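Diol-dehydratase (Roseburia inulinivorans, PDB 5I2A) probably acts as a B12-independent glycyl radical lyase, dehydrating 1,2-propanediol in a gut bacterium. Local coordinates at residues A216-Y224 and F271-E279; E582-K593 and R640-I650. One frame throughout, in Å; residues are numbered along the deposited sequence.

Interactions 1 and 2 lie on opposite sides of the chain's centre, their nearest atoms about 39 Å apart, and they share no helix. Interaction 1 is wholly buried: residues 216-224 and 271-279 meet as two crossing helices, mostly through rings and valines, with one weak hydrogen bond at the tip of a tyrosine. Interaction 2 sits farther out and is partly buried. There the end of a helix and the turn after it, 582-593, pack on helix residues 640-650, and the joint combines a tyrosine-histidine stack and a ring-covered alanine with a salt bridge. It buries 717 Å², against 368 Å² in interaction 1.

Interaction 1. Residues A216-Y224 and F271-E279; sequences AVITYANRY and FIQQVLQIE
Y220 reaches from helix residues 216-224 into a hole on the opposite helix formed by F271, Q274, V275 and I278, a knob-into-hole fit. Its CG stands anti to the backbone N (chi1 -170°), which carries the ring across to the other helix. Going outward from CB, the first ring atom to touch is CD2, 3.9 Å from V275 CG1 and also near F271 CE1. Next comes CE2, 3.6 Å from Q274 OE1, which lies at the ring's edge, near its plane. At the tip, OH accepts a weak, bent hydrogen bond from Q274 NE2 (3.1 Å) and a second from Y224 OH at 3.0 Å; I278 CD1 lies close by. Y224 OH is in turn held by the backbone N of S77, and Q274 has its main polar partner in T78. Were Y220 an alanine, the hole between F271, V275 and I278 would probably lose its filling, and Q274 NE2 and Y224 OH an acceptor they share. F271 fills the next space along: its CE2 lies 3.7 Å from A221 CB, while its ring meets that of Y224 obliquely, planes 51° apart and centroids 5.6 Å apart. Toward the start of 216-224, V217 CG2 touches V275 CG2. The two segments cross at 118°, with their axes 11.3 Å apart at closest approach. Helix 49-63 packs on V217 and I278, helix 171-190 on V217 and I272, and F526 of helix 525-529 on V217, I272 and V275, embedding helices 200-233 and 262-279 in the helical part of this pyruvate formate lyase-like fold.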
loop_
_atom_site.group_PDB
_atom_site.type_symbol
_atom_site.label_atom_id
_atom_site.label_comp_id
_atom_site.label_asym_id
_atom_site.label_seq_id
_atom_site.Cartn_x
_atom_site.Cartn_y
_atom_site.Cartn_z
ATOM N N ALA A 216 3.930 -9.702 -22.902
ATOM C CA ALA A 216 2.678 -10.448 -22.957
ATOM C C ALA A 216 1.816 -10.061 -24.176
ATOM O O ALA A 216 1.211 -10.908 -24.818
ATOM C CB ALA A 216 1.891 -10.238 -21.677
ATOM N N VAL A 217 1.752 -8.775 -24.479
ATOM C CA VAL A 217 0.960 -8.321 -25.611
ATOM C C VAL A 217 1.636 -8.747 -26.925
ATOM O O VAL A 217 0.969 -9.110 -27.882
ATOM C CB VAL A 217 0.766 -6.799 -25.584
ATOM C CG1 VAL A 217 -0.009 -6.329 -26.816
ATOM C CG2 VAL A 217 0.055 -6.371 -24.287
ATOM N N ILE A 218 2.963 -8.700 -26.959
ATOM C CA ILE A 218 3.706 -9.124 -28.131
ATOM C C ILE A 218 3.439 -10.597 -28.372
ATOM O O ILE A 218 3.125 -11.012 -29.491
ATOM C CB ILE A 218 5.207 -8.879 -27.975
ATOM C CG1 ILE A 218 5.474 -7.375 -27.939
ATOM C CG2 ILE A 218 5.981 -9.571 -29.106
ATOM C CD1 ILE A 218 6.884 -6.980 -27.541
ATOM N N THR A 219 3.531 -11.368 -27.297
ATOM C CA THR A 219 3.177 -12.775 -27.321
ATOM C C THR A 219 1.776 -12.984 -27.877
ATOM O O THR A 219 1.544 -13.887 -28.687
ATOM C CB THR A 219 3.250 -13.388 -25.919
ATOM O OG1 THR A 219 4.614 -13.419 -25.488
ATOM C CG2 THR A 219 2.679 -14.805 -25.921
ATOM N N TYR A 220 0.842 -12.150 -27.429
ATOM C CA TYR A 220 -0.552 -12.289 -27.829
ATOM C C TYR A 220 -0.692 -12.137 -29.347
ATOM O O TYR A 220 -1.318 -12.957 -30.004
ATOM C CB TYR A 220 -1.429 -11.256 -27.108
ATOM C CG TYR A 220 -2.912 -11.481 -27.283
ATOM C CD1 TYR A 220 -3.515 -12.624 -26.795
ATOM C CD2 TYR A 220 -3.708 -10.538 -27.920
ATOM C CE1 TYR A 220 -4.874 -12.834 -26.940
ATOM C CE2 TYR A 220 -5.063 -10.734 -28.065
ATOM C CZ TYR A 220 -5.640 -11.886 -27.581
ATOM O OH TYR A 220 -6.983 -12.092 -27.740
ATOM N N ALA A 221 -0.081 -11.093 -29.886
ATOM C CA ALA A 221 -0.118 -10.824 -31.316
ATOM C C ALA A 221 0.448 -11.997 -32.122
ATOM O O ALA A 221 -0.093 -12.384 -33.154
ATOM C CB ALA A 221 0.650 -9.562 -31.619
ATOM N N ASN A 222 1.537 -12.561 -31.628
ATOM C CA ASN A 222 2.194 -13.655 -32.306
ATOM C C ASN A 222 1.370 -14.938 -32.254
ATOM O O ASN A 222 1.494 -15.788 -33.135
ATOM C CB ASN A 222 3.590 -13.872 -31.722
ATOM C CG ASN A 222 4.617 -12.975 -32.372
ATOM O OD1 ASN A 222 5.209 -13.337 -33.385
ATOM N ND2 ASN A 222 4.794 -11.775 -31.830
ATOM N N ARG A 223 0.512 -15.072 -31.247
ATOM C CA ARG A 223 -0.441 -16.179 -31.248
ATOM C C ARG A 223 -1.393 -16.070 -32.450
ATOM O O ARG A 223 -1.767 -17.082 -33.044
ATOM C CB ARG A 223 -1.226 -16.238 -29.937
ATOM C CG ARG A 223 -0.368 -16.577 -28.716
ATOM C CD ARG A 223 -1.220 -16.664 -27.469
ATOM N NE ARG A 223 -2.187 -17.748 -27.548
ATOM C CZ ARG A 223 -3.350 -17.762 -26.912
ATOM N NH1 ARG A 223 -3.703 -16.739 -26.140
ATOM N NH2 ARG A 223 -4.170 -18.794 -27.054
ATOM N N TYR A 224 -1.771 -14.849 -32.813
ATOM C CA TYR A 224 -2.644 -14.641 -33.964
ATOM C C TYR A 224 -1.914 -14.912 -35.279
ATOM O O TYR A 224 -2.494 -15.468 -36.204
ATOM C CB TYR A 224 -3.235 -13.221 -33.955
ATOM C CG TYR A 224 -4.439 -13.146 -33.042
ATOM C CD1 TYR A 224 -5.710 -13.471 -33.506
ATOM C CD2 TYR A 224 -4.296 -12.815 -31.700
ATOM C CE1 TYR A 224 -6.810 -13.438 -32.667
ATOM C CE2 TYR A 224 -5.388 -12.776 -30.849
ATOM C CZ TYR A 224 -6.636 -13.090 -31.328
ATOM O OH TYR A 224 -7.709 -13.058 -30.475
ATOM N N PHE A 271 -5.042 -4.113 -31.439
ATOM C CA PHE A 271 -4.489 -4.920 -30.344
ATOM C C PHE A 271 -4.414 -4.105 -29.040
ATOM O O PHE A 271 -4.740 -4.607 -27.976
ATOM C CB PHE A 271 -3.107 -5.472 -30.724
ATOM C CG PHE A 271 -3.160 -6.781 -31.495
ATOM C CD1 PHE A 271 -4.077 -7.767 -31.163
ATOM C CD2 PHE A 271 -2.297 -7.013 -32.555
ATOM C CE1 PHE A 271 -4.124 -8.969 -31.865
ATOM C CE2 PHE A 271 -2.336 -8.213 -33.265
ATOM C CZ PHE A 271 -3.244 -9.188 -32.926
ATOM N N ILE A 272 -4.019 -2.842 -29.133
ATOM C CA ILE A 272 -3.950 -2.008 -27.943
ATOM C C ILE A 272 -5.362 -1.771 -27.392
ATOM O O ILE A 272 -5.597 -1.961 -26.199
ATOM C CB ILE A 272 -3.251 -0.663 -28.213
ATOM C CG1 ILE A 272 -1.804 -0.898 -28.653
ATOM C CG2 ILE A 272 -3.288 0.197 -26.971
ATOM C CD1 ILE A 272 -0.978 -1.764 -27.663
ATOM N N GLN A 273 -6.294 -1.400 -28.271
ATOM C CA GLN A 273 -7.695 -1.197 -27.890
ATOM C C GLN A 273 -8.267 -2.423 -27.190
ATOM O O GLN A 273 -8.999 -2.306 -26.210
ATOM C CB GLN A 273 -8.558 -0.873 -29.113
ATOM C CG GLN A 273 -10.008 -0.511 -28.785
ATOM C CD GLN A 273 -10.144 0.858 -28.110
ATOM O OE1 GLN A 273 -9.203 1.656 -28.094
ATOM N NE2 GLN A 273 -11.325 1.130 -27.554
ATOM N N GLN A 274 -7.939 -3.596 -27.715
ATOM C CA GLN A 274 -8.460 -4.837 -27.182
ATOM C C GLN A 274 -7.826 -5.228 -25.841
ATOM O O GLN A 274 -8.541 -5.487 -24.874
ATOM C CB GLN A 274 -8.267 -5.978 -28.187
ATOM C CG GLN A 274 -8.906 -7.285 -27.723
ATOM C CD GLN A 274 -8.349 -8.513 -28.445
ATOM O OE1 GLN A 274 -7.453 -8.402 -29.279
ATOM N NE2 GLN A 274 -8.885 -9.680 -28.123
ATOM N N VAL A 275 -6.495 -5.269 -25.773
ATOM C CA VAL A 275 -5.870 -5.850 -24.584
ATOM C C VAL A 275 -6.033 -4.955 -23.352
ATOM O O VAL A 275 -6.052 -5.460 -22.239
ATOM C CB VAL A 275 -4.365 -6.161 -24.783
ATOM C CG1 VAL A 275 -4.177 -7.193 -25.892
ATOM C CG2 VAL A 275 -3.551 -4.879 -25.029
ATOM N N LEU A 276 -6.170 -3.644 -23.553
ATOM C CA LEU A 276 -6.471 -2.738 -22.449
ATOM C C LEU A 276 -7.725 -3.213 -21.724
ATOM O O LEU A 276 -7.821 -3.092 -20.511
ATOM C CB LEU A 276 -6.650 -1.297 -22.939
ATOM C CG LEU A 276 -5.363 -0.545 -23.298
ATOM C CD1 LEU A 276 -5.702 0.759 -23.983
ATOM C CD2 LEU A 276 -4.492 -0.292 -22.055
ATOM N N GLN A 277 -8.665 -3.780 -22.478
ATOM C CA GLN A 277 -9.954 -4.192 -21.923
ATOM C C GLN A 277 -9.972 -5.665 -21.501
ATOM O O GLN A 277 -10.963 -6.165 -20.970
ATOM C CB GLN A 277 -11.067 -3.872 -22.929
ATOM C CG GLN A 277 -11.134 -2.346 -23.147
ATOM C CD GLN A 277 -12.188 -1.907 -24.110
ATOM O OE1 GLN A 277 -13.345 -1.746 -23.741
ATOM N NE2 GLN A 277 -11.790 -1.678 -25.359
ATOM N N ILE A 278 -8.853 -6.336 -21.725
ATOM C CA ILE A 278 -8.568 -7.609 -21.088
ATOM C C ILE A 278 -7.863 -7.348 -19.743
ATOM O O ILE A 278 -8.191 -7.964 -18.742
ATOM C CB ILE A 278 -7.692 -8.505 -21.995
ATOM C CG1 ILE A 278 -8.486 -8.959 -23.227
ATOM C CG2 ILE A 278 -7.151 -9.714 -21.234
ATOM C CD1 ILE A 278 -7.640 -9.760 -24.220
ATOM N N GLU A 279 -6.913 -6.418 -19.737
ATOM C CA GLU A 279 -6.179 -6.072 -18.521
ATOM C C GLU A 279 -7.130 -5.608 -17.432
ATOM O O GLU A 279 -6.995 -5.999 -16.285
ATOM C CB GLU A 279 -5.123 -4.977 -18.775
ATOM C CG GLU A 279 -4.252 -4.740 -17.530
ATOM C CD GLU A 279 -3.251 -3.595 -17.665
ATOM O OE1 GLU A 279 -3.547 -2.604 -18.371
ATOM O OE2 GLU A 279 -2.158 -3.717 -17.061
#

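Interaction 2. Residues E582-K593 and R640-I650; sequences ELKKALEMNYGK and RKRYEEIHEMI
The Y591 ring carries H647 on one face, CD2 standing 3.5 Å above its centre; the two rings stack face to face, 29° from parallel, and I646 CG2 lies at the tyrosine's edge. H647 CG, anti to its backbone N (chi1 -163°), puts the imidazole there. The Y643 ring has A586 CA over its centre, a CH-pi contact 4.0 Å from the centroid, while M589 CB approaches obliquely. At the edge of the R642 guanidinium, E582 is gripped side-on: NE reaches OE1 at 2.7 Å, almost straight, and NH2 reaches OE2 at 3.1 Å. Both oxygens are met on their syn side, but the two planes are 34° apart. R642 also bridges to E645, and its NH2 bonds to R577 O, so the guanidinium is held from several directions. A Schellman motif at N590 ends helix 580-588, and the turn brings Y591 and G592 against Y643. Polar atoms of the stacked pair are held by a nearby loop: Y591 OH bonds to T709 O and H647 NE2 to G712 O. Segments 582-588 and 640-650 run nearly at right angles, with helix 558-574 packing on L583 and I650 and helix 459-467 on L583.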
loop_
_atom_site.group_PDB
_atom_site.type_symbol
_atom_site.label_atom_id
_atom_site.label_comp_id
_atom_site.label_asym_id
_atom_site.label_seq_id
_atom_site.Cartn_x
_atom_site.Cartn_y
_atom_site.Cartn_z
ATOM N N GLU A 582 -49.578 22.156 1.580
ATOM C CA GLU A 582 -50.310 21.565 0.461
ATOM C C GLU A 582 -49.375 20.947 -0.564
ATOM O O GLU A 582 -49.598 19.833 -1.041
ATOM C CB GLU A 582 -51.168 22.609 -0.243
ATOM C CG GLU A 582 -52.386 23.051 0.516
ATOM C CD GLU A 582 -53.238 23.984 -0.316
ATOM O OE1 GLU A 582 -54.336 23.559 -0.718
ATOM O OE2 GLU A 582 -52.793 25.129 -0.575
ATOM N N LEU A 583 -48.341 21.702 -0.912
ATOM C CA LEU A 583 -47.363 21.255 -1.884
ATOM C C LEU A 583 -46.708 19.986 -1.372
ATOM O O LEU A 583 -46.647 18.993 -2.081
ATOM C CB LEU A 583 -46.316 22.342 -2.158
ATOM C CG LEU A 583 -45.300 21.982 -3.247
ATOM C CD1 LEU A 583 -46.023 21.529 -4.527
ATOM C CD2 LEU A 583 -44.358 23.154 -3.534
ATOM N N LYS A 584 -46.259 20.017 -0.120
ATOM C CA LYS A 584 -45.588 18.866 0.477
ATOM C C LYS A 584 -46.479 17.635 0.434
ATOM O O LYS A 584 -46.049 16.542 0.090
ATOM C CB LYS A 584 -45.176 19.156 1.925
ATOM C CG LYS A 584 -44.527 17.946 2.612
ATOM C CD LYS A 584 -44.214 18.229 4.071
ATOM C CE LYS A 584 -43.738 16.973 4.807
ATOM N NZ LYS A 584 -43.442 17.321 6.226
ATOM N N LYS A 585 -47.742 17.827 0.773
ATOM C CA LYS A 585 -48.658 16.716 0.861
ATOM C C LYS A 585 -49.066 16.257 -0.552
ATOM O O LYS A 585 -49.168 15.060 -0.816
ATOM C CB LYS A 585 -49.850 17.132 1.733
ATOM C CG LYS A 585 -50.925 16.100 1.954
ATOM C CD LYS A 585 -50.474 14.812 2.618
ATOM C CE LYS A 585 -51.696 14.038 3.108
ATOM N NZ LYS A 585 -52.634 13.758 1.971
ATOM N N ALA A 586 -49.241 17.197 -1.476
ATOM C CA ALA A 586 -49.532 16.829 -2.867
ATOM C C ALA A 586 -48.415 15.957 -3.457
ATOM O O ALA A 586 -48.683 14.975 -4.151
ATOM C CB ALA A 586 -49.743 18.082 -3.727
ATOM N N LEU A 587 -47.167 16.312 -3.168
ATOM C CA LEU A 587 -46.031 15.526 -3.641
ATOM C C LEU A 587 -46.064 14.112 -3.063
ATOM O O LEU A 587 -45.883 13.131 -3.791
ATOM C CB LEU A 587 -44.705 16.223 -3.291
ATOM C CG LEU A 587 -44.476 17.572 -3.993
ATOM C CD1 LEU A 587 -43.234 18.260 -3.445
ATOM C CD2 LEU A 587 -44.353 17.415 -5.509
ATOM N N GLU A 588 -46.314 14.005 -1.761
ATOM C CA GLU A 588 -46.394 12.705 -1.116
ATOM C C GLU A 588 -47.446 11.821 -1.773
ATOM O O GLU A 588 -47.244 10.620 -1.914
ATOM C CB GLU A 588 -46.705 12.864 0.375
ATOM C CG GLU A 588 -45.573 13.472 1.187
ATOM C CD GLU A 588 -45.990 13.811 2.613
ATOM O OE1 GLU A 588 -47.204 13.800 2.898
ATOM O OE2 GLU A 588 -45.101 14.081 3.447
ATOM N N MET A 589 -48.552 12.432 -2.192
ATOM C CA MET A 589 -49.675 11.713 -2.792
ATOM C C MET A 589 -49.650 11.688 -4.331
ATOM O O MET A 589 -50.671 11.394 -4.973
ATOM C CB MET A 589 -50.996 12.331 -2.311
ATOM C CG MET A 589 -51.227 12.229 -0.815
ATOM S SD MET A 589 -51.301 10.508 -0.309
ATOM C CE MET A 589 -52.474 9.844 -1.466
ATOM N N ASN A 590 -48.492 11.987 -4.919
ATOM C CA ASN A 590 -48.331 11.956 -6.375
ATOM C C ASN A 590 -49.407 12.773 -7.097
ATOM O O ASN A 590 -49.941 12.350 -8.116
ATOM C CB ASN A 590 -48.347 10.514 -6.886
ATOM C CG ASN A 590 -47.771 10.380 -8.284
ATOM O OD1 ASN A 590 -46.948 11.192 -8.706
ATOM N ND2 ASN A 590 -48.203 9.349 -9.014
ATOM N N TYR A 591 -49.718 13.938 -6.535
ATOM C CA TYR A 591 -50.687 14.858 -7.112
ATOM C C TYR A 591 -52.084 14.218 -7.272
ATOM O O TYR A 591 -52.873 14.640 -8.107
ATOM C CB TYR A 591 -50.184 15.358 -8.466
ATOM C CG TYR A 591 -48.969 16.270 -8.413
ATOM C CD1 TYR A 591 -49.072 17.570 -7.941
ATOM C CD2 TYR A 591 -47.734 15.843 -8.873
ATOM C CE1 TYR A 591 -47.975 18.412 -7.906
ATOM C CE2 TYR A 591 -46.623 16.688 -8.853
ATOM C CZ TYR A 591 -46.751 17.969 -8.367
ATOM O OH TYR A 591 -45.666 18.822 -8.337
ATOM N N GLY A 592 -52.369 13.198 -6.473
ATOM C CA GLY A 592 -53.624 12.475 -6.572
ATOM C C GLY A 592 -53.715 11.541 -7.770
ATOM O O GLY A 592 -54.793 11.085 -8.110
ATOM N N LYS A 593 -52.586 11.233 -8.403
ATOM C CA LYS A 593 -52.606 10.399 -9.603
ATOM C C LYS A 593 -52.459 8.907 -9.311
ATOM O O LYS A 593 -52.412 8.096 -10.231
ATOM C CB LYS A 593 -51.501 10.836 -10.571
ATOM C CG LYS A 593 -51.554 12.305 -10.954
ATOM C CD LYS A 593 -52.660 12.578 -11.957
ATOM C CE LYS A 593 -52.740 14.063 -12.295
ATOM N NZ LYS A 593 -53.639 14.322 -13.456
ATOM N N ARG A 640 -58.585 15.067 -3.675
ATOM C CA ARG A 640 -58.140 14.675 -5.004
ATOM C C ARG A 640 -58.273 15.837 -5.985
ATOM O O ARG A 640 -57.393 16.069 -6.809
ATOM C CB ARG A 640 -58.942 13.470 -5.496
ATOM C CG ARG A 640 -58.255 12.637 -6.565
ATOM C CD ARG A 640 -58.628 13.079 -7.959
ATOM N NE ARG A 640 -60.053 12.920 -8.229
ATOM C CZ ARG A 640 -60.734 13.686 -9.076
ATOM N NH1 ARG A 640 -60.118 14.660 -9.729
ATOM N NH2 ARG A 640 -62.029 13.479 -9.271
ATOM N N LYS A 641 -59.378 16.563 -5.876
ATOM C CA LYS A 641 -59.664 17.699 -6.746
ATOM C C LYS A 641 -58.620 18.792 -6.590
ATOM O O LYS A 641 -58.178 19.386 -7.571
ATOM C CB LYS A 641 -61.052 18.272 -6.439
ATOM C CG LYS A 641 -61.668 19.053 -7.581
ATOM C CD LYS A 641 -61.471 18.303 -8.883
ATOM C CE LYS A 641 -62.124 19.011 -10.057
ATOM N NZ LYS A 641 -62.129 18.130 -11.263
ATOM N N ARG A 642 -58.245 19.051 -5.340
ATOM C CA ARG A 642 -57.280 20.089 -5.018
ATOM C C ARG A 642 -55.878 19.720 -5.523
ATOM O O ARG A 642 -55.166 20.568 -6.048
ATOM C CB ARG A 642 -57.269 20.346 -3.510
ATOM C CG ARG A 642 -56.241 21.366 -3.041
ATOM C CD ARG A 642 -56.306 22.667 -3.816
ATOM N NE ARG A 642 -55.455 23.686 -3.206
ATOM C CZ ARG A 642 -55.119 24.834 -3.783
ATOM N NH1 ARG A 642 -55.551 25.110 -5.001
ATOM N NH2 ARG A 642 -54.340 25.703 -3.146
ATOM N N TYR A 643 -55.492 18.458 -5.383
ATOM C CA TYR A 643 -54.180 18.040 -5.860
ATOM C C TYR A 643 -54.107 18.189 -7.370
ATOM O O TYR A 643 -53.085 18.601 -7.911
ATOM C CB TYR A 643 -53.869 16.600 -5.445
ATOM C CG TYR A 643 -53.660 16.472 -3.959
ATOM C CD1 TYR A 643 -53.456 17.601 -3.184
ATOM C CD2 TYR A 643 -53.674 15.238 -3.329
ATOM C CE1 TYR A 643 -53.274 17.514 -1.838
ATOM C CE2 TYR A 643 -53.489 15.140 -1.960
ATOM C CZ TYR A 643 -53.290 16.288 -1.232
ATOM O OH TYR A 643 -53.121 16.231 0.115
ATOM N N GLU A 644 -55.210 17.884 -8.036
ATOM C CA GLU A 644 -55.295 18.030 -9.478
ATOM C C GLU A 644 -55.115 19.485 -9.923
ATOM O O GLU A 644 -54.348 19.760 -10.838
ATOM C CB GLU A 644 -56.631 17.483 -9.981
ATOM C CG GLU A 644 -56.773 17.459 -11.491
ATOM C CD GLU A 644 -58.035 16.732 -11.942
ATOM O OE1 GLU A 644 -57.914 15.657 -12.567
ATOM O OE2 GLU A 644 -59.146 17.236 -11.672
ATOM N N GLU A 645 -55.808 20.423 -9.288
ATOM C CA GLU A 645 -55.676 21.808 -9.730
ATOM C C GLU A 645 -54.306 22.367 -9.365
ATOM O O GLU A 645 -53.789 23.239 -10.056
ATOM C CB GLU A 645 -56.788 22.692 -9.163
ATOM C CG GLU A 645 -56.826 22.824 -7.674
ATOM C CD GLU A 645 -58.008 23.663 -7.205
ATOM O OE1 GLU A 645 -57.813 24.864 -6.908
ATOM O OE2 GLU A 645 -59.136 23.116 -7.142
ATOM N N ILE A 646 -53.721 21.860 -8.284
ATOM C CA ILE A 646 -52.345 22.205 -7.948
ATOM C C ILE A 646 -51.406 21.746 -9.070
ATOM O O ILE A 646 -50.578 22.512 -9.543
ATOM C CB ILE A 646 -51.924 21.589 -6.606
ATOM C CG1 ILE A 646 -52.570 22.366 -5.451
ATOM C CG2 ILE A 646 -50.403 21.602 -6.467
ATOM C CD1 ILE A 646 -52.249 21.810 -4.082
ATOM N N HIS A 647 -51.567 20.500 -9.506
ATOM C CA HIS A 647 -50.788 19.979 -10.611
ATOM C C HIS A 647 -50.991 20.823 -11.860
ATOM O O HIS A 647 -50.035 21.149 -12.557
ATOM C CB HIS A 647 -51.165 18.531 -10.905
ATOM C CG HIS A 647 -50.147 17.803 -11.728
ATOM N ND1 HIS A 647 -50.487 16.875 -12.687
ATOM C CD2 HIS A 647 -48.793 17.853 -11.720
ATOM C CE1 HIS A 647 -49.391 16.394 -13.245
ATOM N NE2 HIS A 647 -48.348 16.969 -12.676
ATOM N N GLU A 648 -52.241 21.184 -12.133
ATOM C CA GLU A 648 -52.553 21.945 -13.334
ATOM C C GLU A 648 -51.917 23.320 -13.325
ATOM O O GLU A 648 -51.386 23.744 -14.347
ATOM C CB GLU A 648 -54.067 22.080 -13.531
ATOM C CG GLU A 648 -54.736 20.860 -14.182
ATOM C CD GLU A 648 -54.082 20.411 -15.491
ATOM O OE1 GLU A 648 -53.480 21.250 -16.196
ATOM O OE2 GLU A 648 -54.173 19.206 -15.818
ATOM N N MET A 649 -51.954 24.027 -12.198
ATOM C CA MET A 649 -51.340 25.348 -12.199
ATOM C C MET A 649 -49.816 25.233 -12.286
ATOM O O MET A 649 -49.163 26.119 -12.821
ATOM C CB MET A 649 -51.756 26.189 -10.981
ATOM C CG MET A 649 -51.741 25.508 -9.635
ATOM S SD MET A 649 -52.497 26.586 -8.384
ATOM C CE MET A 649 -51.236 27.816 -8.283
ATOM N N ILE A 650 -49.255 24.132 -11.791
ATOM C CA ILE A 650 -47.816 23.915 -11.915
ATOM C C ILE A 650 -47.436 23.658 -13.382
ATOM O O ILE A 650 -46.472 24.222 -13.876
ATOM C CB ILE A 650 -47.338 22.757 -11.017
ATOM C CG1 ILE A 650 -47.179 23.253 -9.575
ATOM C CG2 ILE A 650 -46.014 22.195 -11.515
ATOM C CD1 ILE A 650 -47.016 22.157 -8.568
#